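Side-chain contact in chitosanase (Bacillus subtilis subsp. subtilis str. 168, PDB 7C6C), which hydrolyses internal beta-(1->4) linkages between D-glucosamine units of partly acetylated chitosan and probably helps to defend the bacterium against fungi: residues Lys98-Ala101 with Glu105-Ala108. Sequence-based numbering, arbitrary orientation.
Sequences KSLA and EFRA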
ATOM      1  N   LYS A  98      11.649  -9.761  11.383  1.00 10.52           N
ATOM      2  CA  LYS A  98      10.526 -10.526  11.915  1.00 11.51           C
ATOM      3  C   LYS A  98      10.550 -10.563  13.435  1.00 11.47           C
ATOM      4  O   LYS A  98       9.498 -10.526  14.077  1.00 12.42           O
ATOM      5  CB  LYS A  98      10.530 -11.948  11.361  1.00 12.91           C
ATOM      6  CG  LYS A  98       9.336 -12.772  11.835  1.00 15.67           C
ATOM      7  CD  LYS A  98       9.377 -14.183  11.284  1.00 18.86           C
ATOM      8  CE  LYS A  98       8.302 -15.032  11.936  1.00 22.25           C
ATOM      9  NZ  LYS A  98       8.257 -16.403  11.376  1.00 24.76           N
ATOM     10  N   SER A  99      11.746 -10.631  14.028  1.00 10.99           N
ATOM     11  CA  SER A  99      11.854 -10.709  15.480  1.00 11.51           C
ATOM     12  C   SER A  99      11.303  -9.470  16.165  1.00 11.92           C
ATOM     13  O   SER A  99      11.009  -9.523  17.363  1.00 13.02           O
ATOM     14  CB  SER A  99      13.311 -10.910  15.893  1.00 11.83           C
ATOM     15  OG  SER A  99      14.033  -9.687  15.861  1.00 11.23           O
ATOM     16  N   LEU A 100      11.150  -8.367  15.435  1.00 11.68           N
ATOM     17  CA  LEU A 100      10.642  -7.119  15.983  1.00 11.60           C
ATOM     18  C   LEU A 100       9.160  -6.919  15.708  1.00 11.52           C
ATOM     19  O   LEU A 100       8.649  -5.810  15.910  1.00 12.08           O
ATOM     20  CB  LEU A 100      11.465  -5.942  15.458  1.00 11.93           C
ATOM     21  CG  LEU A 100      12.899  -5.875  15.995  1.00 11.89           C
ATOM     22  CD1 LEU A 100      13.745  -4.948  15.118  1.00 13.27           C
ATOM     23  CD2 LEU A 100      12.911  -5.418  17.458  1.00 13.30           C
ATOM     24  N   ALA A 101       8.460  -7.976  15.268  1.00 12.06           N
ATOM     25  CA  ALA A 101       7.059  -7.865  14.862  1.00 13.26           C
ATOM     26  C   ALA A 101       6.190  -7.232  15.938  1.00 14.10           C
ATOM     27  O   ALA A 101       5.246  -6.497  15.628  1.00 15.06           O
ATOM     28  CB  ALA A 101       6.508  -9.246  14.516  1.00 13.85           C
ATOM     29  N   GLU A 105       8.552   0.087  19.627  1.00 15.01           N
ATOM     30  CA  GLU A 105       9.275   1.119  18.886  1.00 14.99           C
ATOM     31  C   GLU A 105       9.375   0.780  17.402  1.00 14.03           C
ATOM     32  O   GLU A 105       9.259   1.667  16.550  1.00 13.33           O
ATOM     33  CB  GLU A 105      10.666   1.342  19.486  1.00 17.05           C
ATOM     34  CG  GLU A 105      10.660   2.042  20.849  1.00 20.80           C
ATOM     35  CD  GLU A 105      10.407   3.548  20.778  1.00 25.41           C
ATOM     36  OE1 GLU A 105      10.206   4.094  19.671  1.00 26.94           O
ATOM     37  OE2 GLU A 105      10.411   4.194  21.848  1.00 28.11           O
ATOM     38  N   PHE A 106       9.598  -0.491  17.063  1.00 12.55           N
ATOM     39  CA  PHE A 106       9.691  -0.837  15.650  1.00 11.35           C
ATOM     40  C   PHE A 106       8.353  -0.644  14.951  1.00 11.20           C
ATOM     41  O   PHE A 106       8.303  -0.145  13.819  1.00 11.04           O
ATOM     42  CB  PHE A 106      10.188  -2.265  15.474  1.00 11.57           C
ATOM     43  CG  PHE A 106      10.622  -2.571  14.065  1.00 10.60           C
ATOM     44  CD1 PHE A 106      11.604  -1.798  13.451  1.00 10.89           C
ATOM     45  CD2 PHE A 106      10.065  -3.629  13.346  1.00 10.86           C
ATOM     46  CE1 PHE A 106      12.013  -2.066  12.154  1.00 10.40           C
ATOM     47  CE2 PHE A 106      10.482  -3.903  12.049  1.00 10.53           C
ATOM     48  CZ  PHE A 106      11.449  -3.121  11.454  1.00 10.71           C
ATOM     49  N   ARG A 107       7.260  -1.039  15.606  1.00 11.38           N
ATOM     50  CA  ARG A 107       5.942  -0.807  15.032  1.00 11.86           C
ATOM     51  C   ARG A 107       5.680   0.682  14.861  1.00 12.13           C
ATOM     52  O   ARG A 107       5.136   1.108  13.834  1.00 12.07           O
ATOM     53  CB  ARG A 107       4.860  -1.472  15.884  1.00 13.81           C
ATOM     54  CG  ARG A 107       4.972  -2.994  15.911  1.00 14.85           C
ATOM     55  CD  ARG A 107       4.195  -3.619  17.051  1.00 16.89           C
ATOM     56  NE  ARG A 107       2.755  -3.504  16.857  1.00 17.14           N
ATOM     57  CZ  ARG A 107       1.993  -4.441  16.293  1.00 17.51           C
ATOM     58  NH1 ARG A 107       2.538  -5.563  15.848  1.00 18.75           N
ATOM     59  NH2 ARG A 107       0.683  -4.249  16.165  1.00 18.26           N
ATOM     60  N   ALA A 108       6.082   1.492  15.848  1.00 12.66           N
ATOM     61  CA  ALA A 108       5.895   2.939  15.752  1.00 13.09           C
ATOM     62  C   ALA A 108       6.676   3.528  14.581  1.00 12.39           C
ATOM     63  O   ALA A 108       6.190   4.439  13.898  1.00 12.42           O
ATOM     64  CB  ALA A 108       6.279   3.614  17.071  1.00 14.78           C
TER
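Leu100 lies against the ring of Phe106, forming the apolar half of this contact between the connection after helix 93-99 and the first turn of the next helix. The two side chains cross at about a right angle. CD1 of Leu100 sits over one face of the ring in a CH-pi contact, 4.2 Å from the centroid of Phe106 and displaced toward the rim, while Leu100 CB presses on Phe106 CD2 at 3.4 Å. The ring reaches the leucine because CG of Phe106 stands trans to the backbone N (chi1 -166°).

The polar half is a single hydrogen bond. NH1 of Arg107 donates to the backbone oxygen Ala101 O at 2.9 Å, with an N-H...O angle of 158°. The acceptor lies in the guanidinium plane, at its edge, whereas the donor is tilted 18° from the carbonyl plane. A bend at chi3 curls the arginine round this oxygen, bringing Arg107 CD to 3.4 Å from Ala101 O. The bond thus gives the Ala101 carbonyl a partner in the connection between the two helices.

The pairing spans the short connection between helix 93-99 and the long helix 104-128, away from the predicted catalytic residues. Asp103 OD2 accepts a hydrogen bond from Phe106 N in the first turn of the second helix. Leu69 touches both Leu100 and Phe106. Trp97 of helix 93-99 and Tyr60 of helix 52-63 meet the Phe106 ring edge-to-face, and Val56, also of helix 52-63, touches the phenylalanine.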